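Local atomic coordinates of MPN domain-containing protein (Archaeoglobus fulgidus, PDB entry 1OI0), a protein that binds a zinc ion through a JAB1/MPN domain and probably acts as a metallopeptidase. Residues F26-S31 with G67-H72; R8-T13 with D38-L43; H94-Y99 with K107-K112; S3-R8 with S33-D38. All coordinates share one frame; numbering follows the deposited sequence.

Contact 1: residues F26-S31 with G67-H72; sequences FIALLS and GTVHSH. With ZN (zinc ion), chain E; 144 (tris-hydroxymethyl-methyl-ammonium), chain F.
Ala-28 and Val-69 form a hydrogen-bonded pair in two antiparallel strands of the central sheet of the JAB1/MPN fold, Ala-28 N reaching Val-69 O at 2.9 Å and Val-69 N returning the bond. The face carrying these residues and Leu-30 is the tight one: helix 8-21 covers Val-69 through Ile-14, while Leu-30 packs on Met-37 and Leu-40. There Val-69 CG1, held between its own backbone N and carbonyl carbon (chi1 53°), meets Leu-30 CD2 at 3.7 Å, the side chains crossing at about a right angle. With an alanine in place of Leu-30, a gap would probably open between Val-69 and the side chains of Met-37 and Leu-40. Glycine fits at Gly-67, whose backbone angles would press a CB on the carbonyl O of Phe-66.

The face bearing Ile-27 and Leu-29 is looser: both are partly exposed, and Leu-29 CD2 touches Thr-68 CG2 at 3.7 Å. Near the metal, Phe-26 N bonds to Ser-71 OG and Ser-71 N to Phe-26 O, fixing the backbone between two zinc ligands. With Asp-83, the zinc ion is held by His-70 NE2 (2.2 Å), His-72 NE2 (2.1 Å) and O2 of the bound tris (2.3 Å).

Contact 2: residues R8-T13 with D38-L43; sequences RGLLKT and DELIFL
Leu-10 swings its CG opposite the backbone N (chi1 -173°), while Leu-40 turns CG away from its carbonyl carbon (chi1 -69°), and the two side chains meet between a helix and a strand. This is helix-on-sheet packing of an alpha/beta fold: helix 8-13 runs 9.3 Å from strand 39-42, measured between the axes of these short segments, with directions 32° apart.

The branches of Leu-10 divide the work. CD1 presses on CG of Leu-40 at 3.4 Å, closer than two carbons usually come. CD2 lies instead against the backbone, 3.6 Å from Asp-38 N. That backbone is irregular, because Asp-38 and Glu-39 both face Ser-31 of the neighbouring strand in a classic beta bulge. A branched, wholly apolar residue suits such a place, since it can fill the angle between a side chain and the main chain at once. The CB atoms of Asp-38 and Glu-39 set off away from the helix, so the apolar side-chain contact is left to Leu-40.

Thr-13, one turn further along the helix, extends the apolar patch with its methyl: CG2 lies 4.1 Å from CD1 of Leu-40, the two side chains passing antiparallel. Leu-40 CB in turn lies over one face of the Phe-42 ring, toward its rim. The hydroxyl of Thr-13 is spent within the helix, where Gly-9 O accepts from both Thr-13 N at 3.1 Å and Thr-13 OG1 at 2.9 Å, which arrive from opposite faces of the carbonyl plane.

Contact 3: residues H94-Y99 with K107-K112; sequences HIIVCY and KCYNRK
His-94 and Tyr-109 project from the same face of a beta hairpin, and each turns a ring edge to the backbone of the other. They form an antiparallel hydrogen-bonded pair, His-94 N to Tyr-109 O and Tyr-109 N to His-94 O, both at 2.8 Å. The imidazole has Tyr-109 O at its edge, near the ring plane. Tyr-109 CG stands anti to its carbonyl carbon (chi1 -53°), which places the phenol ring beside Ile-96 and with His-94 O near its plane, 3.5 Å from CD1 of Tyr-109.

Ile-96 stands on this face too, and its side chain slants against the tyrosine: Ile-96 CD1 approaches CE1 of Tyr-109 at 3.9 Å. A beta-branched aliphatic side chain suits this strand position, where Ile-96 also touches Phe-87 and Asp-83 of helix 81-89, which lies over this side of the sheet. On the reverse face Ile-95 meets Cys-108 in a non-hydrogen-bonded pair, with CG1 of Ile-95 3.9 Å from SG of Cys-108; both are compact enough to pack beside Leu-118. Ile-96 N to Lys-107 O, at 2.9 Å and 167°, continues the hairpin.

Tyr-109 OH and one ring nitrogen of His-94, NE2, bond to backbone carbonyls. The first bond, to Cys-77 O, ties the hairpin to Cys-77, which is also disulfide-bonded to Cys-98; the second goes to Phe-90 O while the imidazole stacks on Phe-87. A carbonyl oxygen can only accept, so NE2 probably carries the proton; with ND1 buried and partnerless, a neutral imidazole is likely.

Contact 4: residues S3-R8 with S33-D38; sequences SMKISR and SKDVMD
Residues 5-6 and 36-37 pair as short parallel strands near one end of the mixed sheet, strand 5-6 lying between 36-42 and 119-120, with Met-37 N bonding to Lys-5 O at 2.8 Å and Ser-7 N to Met-37 O at 3.0 Å. On the face of Lys-5 and Val-36, Lys-5 crosses Asp-35, just before the strand, at a slant, its chain bending only at the last torsion (chi4 58°) to bring NZ 2.7 Å from Asp-35 OD2, nearly in line with the C-O bond. NZ of this salt bridge also bonds to Ser-3 O, 3.0 Å away, and to Gly-1 O, so three oxygens grip the ammonium. With a methionine in place of Lys-5, the Asp-35 carboxylate would probably lose its countercharge.

The opposite face is apolar. Ile-6 CG1 lies 4.0 Å from Met-37 CB. Met-4 crosses Met-37 at about a right angle, its CG 3.7 Å from Met-37 CE; flexible thioethers fit this space beside Phe-66 and Tyr-93. Ser-7 is the N-cap of helix 8-21, its OG bonded to Leu-10 N. The same OG is 2.6 Å from a water that bonds weakly to Asp-38 O.

In the fold
All four contacts belong to one mixed sheet and helix 8-21 packed on it. Contacts 1 and 3 lie side by side, centres about 9 Å apart, joined where Thr-68 O meets Ile-95 N and His-72 N meets Val-97 O, each at 2.8 Å. Contact 1 supplies two of the zinc ligands; contact 3 flanks the site, the side chain of Ile-96 being about 5 Å from the metal. On the other side, strand 36-42 serves contacts 2 and 4, whose centres are about 10 Å apart, and Leu-10 CD2 touches Met-37 O at 3.4 Å. Contact 4 is remote from the zinc, yet Ile-6 CD1 reaches Ile-95 CD1 of contact 3 at 3.7 Å.

Contact 1: residues F26-S31 with G67-H72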
loop_
_atom_site.group_PDB
_atom_site.type_symbol
_atom_site.label_atom_id
_atom_site.label_comp_id
_atom_site.label_asym_id
_atom_site.label_seq_id
_atom_site.Cartn_x
_atom_site.Cartn_y
_atom_site.Cartn_z
ATOM N N PHE A 26 0.686 -9.933 2.353
ATOM C CA PHE A 26 -0.273 -9.169 3.128
ATOM C C PHE A 26 -0.974 -8.267 2.122
ATOM O O PHE A 26 -0.374 -7.847 1.130
ATOM C CB PHE A 26 0.473 -8.308 4.156
ATOM C CG PHE A 26 -0.314 -7.128 4.665
ATOM C CD1 PHE A 26 -1.289 -7.291 5.643
ATOM C CD2 PHE A 26 -0.071 -5.850 4.166
ATOM C CE1 PHE A 26 -2.013 -6.199 6.119
ATOM C CE2 PHE A 26 -0.790 -4.749 4.634
ATOM C CZ PHE A 26 -1.761 -4.924 5.612
ATOM N N ILE A 27 -2.252 -8.004 2.347
ATOM C CA ILE A 27 -2.975 -7.098 1.471
ATOM C C ILE A 27 -4.082 -6.439 2.274
ATOM O O ILE A 27 -4.673 -7.051 3.163
ATOM C CB ILE A 27 -3.576 -7.821 0.232
ATOM C CG1 ILE A 27 -4.156 -6.786 -0.744
ATOM C CG2 ILE A 27 -4.643 -8.806 0.667
ATOM C CD1 ILE A 27 -4.516 -7.352 -2.121
ATOM N N ALA A 28 -4.339 -5.175 1.966
ATOM C CA ALA A 28 -5.376 -4.413 2.639
ATOM C C ALA A 28 -5.743 -3.218 1.774
ATOM O O ALA A 28 -5.069 -2.921 0.790
ATOM C CB ALA A 28 -4.880 -3.935 3.998
ATOM N N LEU A 29 -6.828 -2.546 2.139
ATOM C CA LEU A 29 -7.256 -1.364 1.411
ATOM C C LEU A 29 -6.778 -0.152 2.195
ATOM O O LEU A 29 -6.878 -0.118 3.419
ATOM C CB LEU A 29 -8.778 -1.322 1.286
ATOM C CG LEU A 29 -9.437 -2.525 0.615
ATOM C CD1 LEU A 29 -10.948 -2.309 0.560
ATOM C CD2 LEU A 29 -8.864 -2.719 -0.778
ATOM N N LEU A 30 -6.243 0.828 1.482
ATOM C CA LEU A 30 -5.761 2.054 2.102
ATOM C C LEU A 30 -6.965 2.968 2.311
ATOM O O LEU A 30 -7.764 3.169 1.396
ATOM C CB LEU A 30 -4.734 2.716 1.189
ATOM C CG LEU A 30 -3.446 1.918 0.951
ATOM C CD1 LEU A 30 -2.649 2.530 -0.190
ATOM C CD2 LEU A 30 -2.627 1.892 2.234
ATOM N N SER A 31 -7.111 3.509 3.515
ATOM C CA SER A 31 -8.246 4.379 3.794
ATOM C C SER A 31 -7.898 5.570 4.675
ATOM O O SER A 31 -6.769 5.716 5.139
ATOM C CB SER A 31 -9.381 3.576 4.442
ATOM O OG SER A 31 -8.986 3.039 5.694
ATOM N N GLY A 67 -7.102 3.078 -2.176
ATOM C CA GLY A 67 -6.568 2.036 -3.026
ATOM C C GLY A 67 -6.182 0.801 -2.244
ATOM O O GLY A 67 -6.851 0.432 -1.278
ATOM N N THR A 68 -5.088 0.171 -2.653
ATOM C CA THR A 68 -4.640 -1.043 -1.991
ATOM C C THR A 68 -3.168 -1.010 -1.640
ATOM O O THR A 68 -2.402 -0.199 -2.151
ATOM C CB THR A 68 -4.835 -2.283 -2.885
ATOM O OG1 THR A 68 -3.922 -2.219 -3.989
ATOM C CG2 THR A 68 -6.261 -2.352 -3.407
ATOM N N VAL A 69 -2.789 -1.915 -0.749
ATOM C CA VAL A 69 -1.407 -2.069 -0.352
ATOM C C VAL A 69 -1.194 -3.565 -0.181
ATOM O O VAL A 69 -2.027 -4.248 0.404
ATOM C CB VAL A 69 -1.082 -1.336 0.981
ATOM C CG1 VAL A 69 -2.046 -1.754 2.072
ATOM C CG2 VAL A 69 0.355 -1.647 1.395
ATOM N N HIS A 70 -0.111 -4.083 -0.749
ATOM C CA HIS A 70 0.192 -5.497 -0.582
ATOM C C HIS A 70 1.695 -5.673 -0.526
ATOM O O HIS A 70 2.449 -4.796 -0.956
ATOM C CB HIS A 70 -0.443 -6.371 -1.688
ATOM C CG HIS A 70 0.241 -6.308 -3.019
ATOM N ND1 HIS A 70 0.066 -5.270 -3.908
ATOM C CD2 HIS A 70 1.037 -7.208 -3.646
ATOM C CE1 HIS A 70 0.719 -5.534 -5.025
ATOM N NE2 HIS A 70 1.316 -6.705 -4.892
ATOM N N SER A 71 2.131 -6.791 0.039
ATOM C CA SER A 71 3.556 -7.047 0.172
ATOM C C SER A 71 4.088 -8.142 -0.746
ATOM O O SER A 71 3.343 -9.005 -1.216
ATOM C CB SER A 71 3.889 -7.405 1.626
ATOM O OG SER A 71 3.305 -8.641 1.999
ATOM N N HIS A 72 5.393 -8.074 -0.999
ATOM C CA HIS A 72 6.107 -9.047 -1.815
ATOM C C HIS A 72 7.159 -9.689 -0.918
ATOM O O HIS A 72 7.956 -8.991 -0.291
ATOM C CB HIS A 72 6.820 -8.365 -2.982
ATOM C CG HIS A 72 5.913 -7.958 -4.099
ATOM N ND1 HIS A 72 6.358 -7.233 -5.182
ATOM C CD2 HIS A 72 4.597 -8.189 -4.315
ATOM C CE1 HIS A 72 5.356 -7.033 -6.017
ATOM N NE2 HIS A 72 4.277 -7.603 -5.514
HETATM ZN ZN ZN E . 2.446 -7.819 -6.431
HETATM C C1 144 F . 3.538 -9.450 -8.168
HETATM N N 144 F . 3.138 -10.753 -7.650
HETATM C C2 144 F . 1.868 -10.589 -6.872
HETATM O O2 144 F . 1.499 -9.805 -5.835
HETATM C C3 144 F . 4.323 -11.258 -6.842
HETATM O O3 144 F . 4.112 -12.549 -6.244
HETATM C C4 144 F . 2.849 -11.572 -8.849
HETATM O O4 144 F . 1.925 -11.201 -10.095
#

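Contact 2: residues R8-T13 with D38-L43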
loop_
_atom_site.group_PDB
_atom_site.type_symbol
_atom_site.label_atom_id
_atom_site.label_comp_id
_atom_site.label_asym_id
_atom_site.label_seq_id
_atom_site.Cartn_x
_atom_site.Cartn_y
_atom_site.Cartn_z
ATOM N N ARG A 8 3.202 8.363 8.889
ATOM C CA ARG A 8 4.333 7.499 9.195
ATOM C C ARG A 8 3.820 6.331 10.028
ATOM O O ARG A 8 4.355 5.225 9.964
ATOM C CB ARG A 8 5.398 8.269 9.981
ATOM C CG ARG A 8 6.557 7.408 10.463
ATOM C CD ARG A 8 7.355 6.837 9.303
ATOM N NE ARG A 8 7.980 7.885 8.500
ATOM C CZ ARG A 8 8.738 7.658 7.432
ATOM N NH1 ARG A 8 8.970 6.416 7.030
ATOM N NH2 ARG A 8 9.264 8.674 6.760
ATOM N N GLY A 9 2.772 6.589 10.803
ATOM C CA GLY A 9 2.192 5.557 11.641
ATOM C C GLY A 9 1.597 4.428 10.827
ATOM O O GLY A 9 1.702 3.263 11.207
ATOM N N LEU A 10 0.965 4.769 9.708
ATOM C CA LEU A 10 0.362 3.754 8.852
ATOM C C LEU A 10 1.441 2.952 8.135
ATOM O O LEU A 10 1.299 1.742 7.958
ATOM C CB LEU A 10 -0.573 4.395 7.823
ATOM C CG LEU A 10 -1.374 3.385 6.994
ATOM C CD1 LEU A 10 -2.283 2.600 7.927
ATOM C CD2 LEU A 10 -2.200 4.096 5.926
ATOM N N LEU A 11 2.512 3.621 7.717
ATOM C CA LEU A 11 3.609 2.937 7.037
ATOM C C LEU A 11 4.225 1.908 7.974
ATOM O O LEU A 11 4.535 0.783 7.567
ATOM C CB LEU A 11 4.682 3.933 6.596
ATOM C CG LEU A 11 4.462 4.668 5.273
ATOM C CD1 LEU A 11 5.608 5.640 5.037
ATOM C CD2 LEU A 11 4.378 3.661 4.133
ATOM N N LYS A 12 4.401 2.294 9.235
ATOM C CA LYS A 12 4.973 1.389 10.219
ATOM C C LYS A 12 4.043 0.194 10.389
ATOM O O LYS A 12 4.489 -0.950 10.422
ATOM C CB LYS A 12 5.160 2.099 11.563
ATOM C CG LYS A 12 5.792 1.217 12.627
ATOM C CD LYS A 12 5.940 1.944 13.953
ATOM C CE LYS A 12 6.579 1.038 14.998
ATOM N NZ LYS A 12 6.667 1.699 16.330
ATOM N N THR A 13 2.747 0.467 10.491
ATOM C CA THR A 13 1.751 -0.584 10.647
ATOM C C THR A 13 1.804 -1.537 9.456
ATOM O O THR A 13 1.791 -2.758 9.618
ATOM C CB THR A 13 0.333 0.015 10.747
ATOM O OG1 THR A 13 0.251 0.840 11.916
ATOM C CG2 THR A 13 -0.716 -1.084 10.833
ATOM N N ASP A 38 -4.325 6.978 6.508
ATOM C CA ASP A 38 -3.954 6.730 7.896
ATOM C C ASP A 38 -4.750 5.598 8.531
ATOM O O ASP A 38 -4.687 5.393 9.744
ATOM C CB ASP A 38 -4.132 8.004 8.724
ATOM C CG ASP A 38 -5.519 8.597 8.585
ATOM O OD1 ASP A 38 -6.507 7.850 8.731
ATOM O OD2 ASP A 38 -5.623 9.816 8.335
ATOM N N GLU A 39 -5.495 4.870 7.707
ATOM C CA GLU A 39 -6.307 3.756 8.183
ATOM C C GLU A 39 -6.218 2.595 7.201
ATOM O O GLU A 39 -5.889 2.785 6.034
ATOM C CB GLU A 39 -7.767 4.191 8.318
ATOM C CG GLU A 39 -8.023 5.210 9.415
ATOM C CD GLU A 39 -8.036 4.587 10.795
ATOM O OE1 GLU A 39 -7.017 3.982 11.190
ATOM O OE2 GLU A 39 -9.070 4.703 11.486
ATOM N N LEU A 40 -6.515 1.393 7.682
ATOM C CA LEU A 40 -6.476 0.215 6.831
ATOM C C LEU A 40 -7.742 -0.610 6.952
ATOM O O LEU A 40 -8.285 -0.783 8.043
ATOM C CB LEU A 40 -5.290 -0.685 7.194
ATOM C CG LEU A 40 -3.866 -0.216 6.895
ATOM C CD1 LEU A 40 -2.884 -1.285 7.356
ATOM C CD2 LEU A 40 -3.706 0.049 5.410
ATOM N N ILE A 41 -8.213 -1.103 5.813
ATOM C CA ILE A 41 -9.374 -1.976 5.773
ATOM C C ILE A 41 -8.709 -3.330 5.564
ATOM O O ILE A 41 -8.254 -3.640 4.464
ATOM C CB ILE A 41 -10.294 -1.666 4.574
ATOM C CG1 ILE A 41 -10.876 -0.256 4.713
ATOM C CG2 ILE A 41 -11.413 -2.700 4.498
ATOM C CD1 ILE A 41 -11.743 0.169 3.548
ATOM N N PHE A 42 -8.617 -4.121 6.624
ATOM C CA PHE A 42 -7.966 -5.419 6.517
ATOM C C PHE A 42 -8.727 -6.430 5.672
ATOM O O PHE A 42 -9.956 -6.468 5.675
ATOM C CB PHE A 42 -7.691 -5.976 7.911
ATOM C CG PHE A 42 -6.750 -5.122 8.713
ATOM C CD1 PHE A 42 -7.208 -3.988 9.375
ATOM C CD2 PHE A 42 -5.396 -5.429 8.766
ATOM C CE1 PHE A 42 -6.329 -3.170 10.078
ATOM C CE2 PHE A 42 -4.507 -4.617 9.465
ATOM C CZ PHE A 42 -4.974 -3.485 10.122
ATOM N N LEU A 43 -7.969 -7.240 4.940
ATOM C CA LEU A 43 -8.533 -8.262 4.067
ATOM C C LEU A 43 -8.005 -9.645 4.451
ATOM O O LEU A 43 -6.854 -9.792 4.858
ATOM C CB LEU A 43 -8.180 -7.951 2.613
ATOM C CG LEU A 43 -8.721 -6.622 2.084
ATOM C CD1 LEU A 43 -8.195 -6.376 0.676
ATOM C CD2 LEU A 43 -10.250 -6.652 2.100
#

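Contact 3: residues H94-Y99 with K107-K112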
loop_
_atom_site.group_PDB
_atom_site.type_symbol
_atom_site.label_atom_id
_atom_site.label_comp_id
_atom_site.label_asym_id
_atom_site.label_seq_id
_atom_site.Cartn_x
_atom_site.Cartn_y
_atom_site.Cartn_z
ATOM N N HIS A 94 -1.849 2.720 -5.072
ATOM C CA HIS A 94 -1.520 1.356 -4.696
ATOM C C HIS A 94 -0.076 1.218 -4.256
ATOM O O HIS A 94 0.853 1.470 -5.019
ATOM C CB HIS A 94 -1.827 0.416 -5.862
ATOM C CG HIS A 94 -3.255 0.470 -6.309
ATOM N ND1 HIS A 94 -3.705 1.370 -7.252
ATOM C CD2 HIS A 94 -4.345 -0.213 -5.890
ATOM C CE1 HIS A 94 -5.011 1.237 -7.394
ATOM N NE2 HIS A 94 -5.425 0.284 -6.579
ATOM N N ILE A 95 0.103 0.815 -3.003
ATOM C CA ILE A 95 1.431 0.649 -2.437
ATOM C C ILE A 95 1.896 -0.802 -2.447
ATOM O O ILE A 95 1.107 -1.719 -2.245
ATOM C CB ILE A 95 1.467 1.139 -0.974
ATOM C CG1 ILE A 95 1.156 2.635 -0.921
ATOM C CG2 ILE A 95 2.822 0.824 -0.340
ATOM C CD1 ILE A 95 0.994 3.167 0.490
ATOM N N ILE A 96 3.177 -0.992 -2.718
ATOM C CA ILE A 96 3.772 -2.321 -2.667
ATOM C C ILE A 96 4.940 -2.210 -1.700
ATOM O O ILE A 96 5.768 -1.303 -1.822
ATOM C CB ILE A 96 4.341 -2.792 -4.026
ATOM C CG1 ILE A 96 3.213 -2.983 -5.041
ATOM C CG2 ILE A 96 5.102 -4.114 -3.838
ATOM C CD1 ILE A 96 3.693 -3.493 -6.383
ATOM N N VAL A 97 4.987 -3.103 -0.717
ATOM C CA VAL A 97 6.094 -3.119 0.228
ATOM C C VAL A 97 6.781 -4.439 -0.074
ATOM O O VAL A 97 6.139 -5.380 -0.538
ATOM C CB VAL A 97 5.619 -3.058 1.708
ATOM C CG1 VAL A 97 4.824 -1.785 1.940
ATOM C CG2 VAL A 97 4.787 -4.269 2.051
ATOM N N CYS A 98 8.080 -4.517 0.179
ATOM C CA CYS A 98 8.814 -5.730 -0.149
ATOM C C CYS A 98 9.863 -6.083 0.893
ATOM O O CYS A 98 10.280 -5.242 1.688
ATOM C CB CYS A 98 9.483 -5.535 -1.516
ATOM S SG CYS A 98 10.376 -3.942 -1.614
ATOM N N TYR A 99 10.280 -7.343 0.876
ATOM C CA TYR A 99 11.304 -7.833 1.787
ATOM C C TYR A 99 12.536 -6.940 1.605
ATOM O O TYR A 99 12.852 -6.540 0.487
ATOM C CB TYR A 99 11.654 -9.273 1.414
ATOM C CG TYR A 99 12.634 -9.925 2.352
ATOM C CD1 TYR A 99 12.216 -10.437 3.578
ATOM C CD2 TYR A 99 13.990 -9.993 2.032
ATOM C CE1 TYR A 99 13.117 -10.999 4.464
ATOM C CE2 TYR A 99 14.908 -10.552 2.915
ATOM C CZ TYR A 99 14.462 -11.051 4.129
ATOM O OH TYR A 99 15.359 -11.583 5.024
ATOM N N LYS A 107 6.907 1.405 -2.262
ATOM C CA LYS A 107 6.723 2.284 -3.414
ATOM C C LYS A 107 5.226 2.410 -3.680
ATOM O O LYS A 107 4.461 1.491 -3.393
ATOM C CB LYS A 107 7.430 1.719 -4.652
ATOM C CG LYS A 107 8.933 1.589 -4.502
ATOM C CD LYS A 107 9.573 1.083 -5.782
ATOM C CE LYS A 107 11.074 0.923 -5.618
ATOM N NZ LYS A 107 11.724 2.206 -5.229
ATOM N N CYS A 108 4.804 3.553 -4.213
ATOM C CA CYS A 108 3.394 3.770 -4.509
ATOM C C CYS A 108 3.196 3.956 -6.009
ATOM O O CYS A 108 4.050 4.524 -6.695
ATOM C CB CYS A 108 2.875 5.005 -3.759
ATOM S SG CYS A 108 1.075 5.217 -3.800
ATOM N N TYR A 109 2.064 3.470 -6.507
ATOM C CA TYR A 109 1.727 3.560 -7.924
ATOM C C TYR A 109 0.295 4.048 -8.101
ATOM O O TYR A 109 -0.517 3.958 -7.182
ATOM C CB TYR A 109 1.874 2.184 -8.591
ATOM C CG TYR A 109 3.222 1.539 -8.372
ATOM C CD1 TYR A 109 3.477 0.770 -7.232
ATOM C CD2 TYR A 109 4.266 1.745 -9.274
ATOM C CE1 TYR A 109 4.736 0.229 -7.001
ATOM C CE2 TYR A 109 5.528 1.215 -9.050
ATOM C CZ TYR A 109 5.757 0.456 -7.909
ATOM O OH TYR A 109 7.006 -0.068 -7.681
ATOM N N ASN A 110 -0.012 4.577 -9.283
ATOM C CA ASN A 110 -1.363 5.049 -9.558
ATOM C C ASN A 110 -2.193 3.908 -10.146
ATOM O O ASN A 110 -1.713 2.777 -10.256
ATOM C CB ASN A 110 -1.345 6.246 -10.521
ATOM C CG ASN A 110 -0.549 5.974 -11.780
ATOM O OD1 ASN A 110 -0.564 4.868 -12.312
ATOM N ND2 ASN A 110 0.142 6.997 -12.277
ATOM N N ARG A 111 -3.434 4.202 -10.521
ATOM C CA ARG A 111 -4.327 3.186 -11.072
ATOM C C ARG A 111 -3.792 2.567 -12.360
ATOM O O ARG A 111 -4.278 1.525 -12.802
ATOM C CB ARG A 111 -5.716 3.793 -11.313
ATOM C CG ARG A 111 -6.766 2.815 -11.821
ATOM C CD ARG A 111 -8.131 3.481 -11.902
ATOM N NE ARG A 111 -9.130 2.629 -12.545
ATOM C CZ ARG A 111 -9.117 2.299 -13.834
ATOM N NH1 ARG A 111 -8.157 2.751 -14.629
ATOM N NH2 ARG A 111 -10.065 1.517 -14.329
ATOM N N LYS A 112 -2.779 3.198 -12.948
ATOM C CA LYS A 112 -2.193 2.713 -14.195
ATOM C C LYS A 112 -0.834 2.030 -14.039
ATOM O O LYS A 112 -0.216 1.635 -15.029
ATOM C CB LYS A 112 -2.085 3.868 -15.196
ATOM C CG LYS A 112 -3.435 4.455 -15.591
ATOM C CD LYS A 112 -3.289 5.619 -16.561
ATOM C CE LYS A 112 -2.557 6.789 -15.923
ATOM N NZ LYS A 112 -2.423 7.936 -16.863
#

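Contact 4: residues S3-R8 with S33-D38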
loop_
_atom_site.group_PDB
_atom_site.type_symbol
_atom_site.label_atom_id
_atom_site.label_comp_id
_atom_site.label_asym_id
_atom_site.label_seq_id
_atom_site.Cartn_x
_atom_site.Cartn_y
_atom_site.Cartn_z
ATOM N N SER A 3 -0.149 16.389 -3.052
ATOM C CA SER A 3 -0.212 15.025 -3.564
ATOM C C SER A 3 -0.831 14.233 -2.430
ATOM O O SER A 3 -1.068 14.776 -1.342
ATOM C CB SER A 3 1.184 14.469 -3.858
ATOM O OG SER A 3 1.844 14.084 -2.658
ATOM N N MET A 4 -1.111 12.958 -2.671
ATOM C CA MET A 4 -1.669 12.134 -1.615
ATOM C C MET A 4 -0.596 12.026 -0.540
ATOM O O MET A 4 0.603 12.150 -0.824
ATOM C CB MET A 4 -2.035 10.746 -2.147
ATOM C CG MET A 4 -2.542 9.778 -1.084
ATOM S SD MET A 4 -3.900 10.418 -0.073
ATOM C CE MET A 4 -5.200 10.475 -1.280
ATOM N N LYS A 5 -1.032 11.815 0.693
ATOM C CA LYS A 5 -0.117 11.710 1.815
ATOM C C LYS A 5 -0.395 10.434 2.585
ATOM O O LYS A 5 -1.473 9.852 2.469
ATOM C CB LYS A 5 -0.294 12.915 2.739
ATOM C CG LYS A 5 -0.066 14.250 2.047
ATOM C CD LYS A 5 -0.523 15.418 2.906
ATOM C CE LYS A 5 -0.260 16.742 2.201
ATOM N NZ LYS A 5 -0.943 16.804 0.874
ATOM N N ILE A 6 0.589 10.001 3.361
ATOM C CA ILE A 6 0.446 8.806 4.177
ATOM C C ILE A 6 1.118 9.091 5.508
ATOM O O ILE A 6 2.184 9.705 5.552
ATOM C CB ILE A 6 1.096 7.566 3.508
ATOM C CG1 ILE A 6 0.830 6.327 4.368
ATOM C CG2 ILE A 6 2.597 7.784 3.310
ATOM C CD1 ILE A 6 1.218 5.020 3.696
ATOM N N SER A 7 0.486 8.670 6.596
ATOM C CA SER A 7 1.052 8.900 7.913
ATOM C C SER A 7 2.188 7.920 8.157
ATOM O O SER A 7 2.157 6.785 7.678
ATOM C CB SER A 7 -0.019 8.730 8.993
ATOM O OG SER A 7 -0.421 7.375 9.111
ATOM N N ARG A 8 3.202 8.363 8.889
ATOM C CA ARG A 8 4.333 7.499 9.195
ATOM C C ARG A 8 3.820 6.331 10.028
ATOM O O ARG A 8 4.355 5.225 9.964
ATOM C CB ARG A 8 5.398 8.269 9.981
ATOM C CG ARG A 8 6.557 7.408 10.463
ATOM C CD ARG A 8 7.355 6.837 9.303
ATOM N NE ARG A 8 7.980 7.885 8.500
ATOM C CZ ARG A 8 8.738 7.658 7.432
ATOM N NH1 ARG A 8 8.970 6.416 7.030
ATOM N NH2 ARG A 8 9.264 8.674 6.760
ATOM N N SER A 33 -9.432 9.920 5.755
ATOM C CA SER A 33 -10.209 11.070 5.310
ATOM C C SER A 33 -9.307 12.142 4.719
ATOM O O SER A 33 -8.082 12.007 4.712
ATOM C CB SER A 33 -11.009 11.661 6.473
ATOM O OG SER A 33 -12.041 10.781 6.882
ATOM N N LYS A 34 -9.923 13.205 4.218
ATOM C CA LYS A 34 -9.189 14.314 3.627
ATOM C C LYS A 34 -8.232 13.827 2.539
ATOM O O LYS A 34 -8.659 13.238 1.545
ATOM C CB LYS A 34 -8.415 15.064 4.715
ATOM C CG LYS A 34 -7.819 16.388 4.263
ATOM C CD LYS A 34 -7.056 17.059 5.394
ATOM C CE LYS A 34 -6.474 18.394 4.954
ATOM N NZ LYS A 34 -5.713 19.050 6.053
ATOM N N ASP A 35 -6.940 14.065 2.734
ATOM C CA ASP A 35 -5.939 13.663 1.754
ATOM C C ASP A 35 -4.797 12.895 2.406
ATOM O O ASP A 35 -3.657 12.955 1.945
ATOM C CB ASP A 35 -5.383 14.900 1.047
ATOM C CG ASP A 35 -4.571 15.781 1.975
ATOM O OD1 ASP A 35 -5.033 16.035 3.108
ATOM O OD2 ASP A 35 -3.475 16.223 1.570
ATOM N N VAL A 36 -5.103 12.171 3.476
ATOM C CA VAL A 36 -4.083 11.404 4.176
ATOM C C VAL A 36 -4.483 9.951 4.414
ATOM O O VAL A 36 -5.554 9.667 4.956
ATOM C CB VAL A 36 -3.746 12.042 5.548
ATOM C CG1 VAL A 36 -2.686 11.217 6.263
ATOM C CG2 VAL A 36 -3.257 13.469 5.353
ATOM N N MET A 37 -3.619 9.035 3.992
ATOM C CA MET A 37 -3.853 7.611 4.198
ATOM C C MET A 37 -3.404 7.364 5.633
ATOM O O MET A 37 -2.228 7.531 5.945
ATOM C CB MET A 37 -2.980 6.763 3.264
ATOM C CG MET A 37 -3.080 7.086 1.783
ATOM S SD MET A 37 -1.833 6.189 0.809
ATOM C CE MET A 37 -2.637 6.102 -0.769
ATOM N N ASP A 38 -4.325 6.978 6.508
ATOM C CA ASP A 38 -3.954 6.730 7.896
ATOM C C ASP A 38 -4.750 5.598 8.531
ATOM O O ASP A 38 -4.687 5.393 9.744
ATOM C CB ASP A 38 -4.132 8.004 8.724
ATOM C CG ASP A 38 -5.519 8.597 8.585
ATOM O OD1 ASP A 38 -6.507 7.850 8.731
ATOM O OD2 ASP A 38 -5.623 9.816 8.335
HETATM O O HOH W 1 -2.068 7.081 11.105
#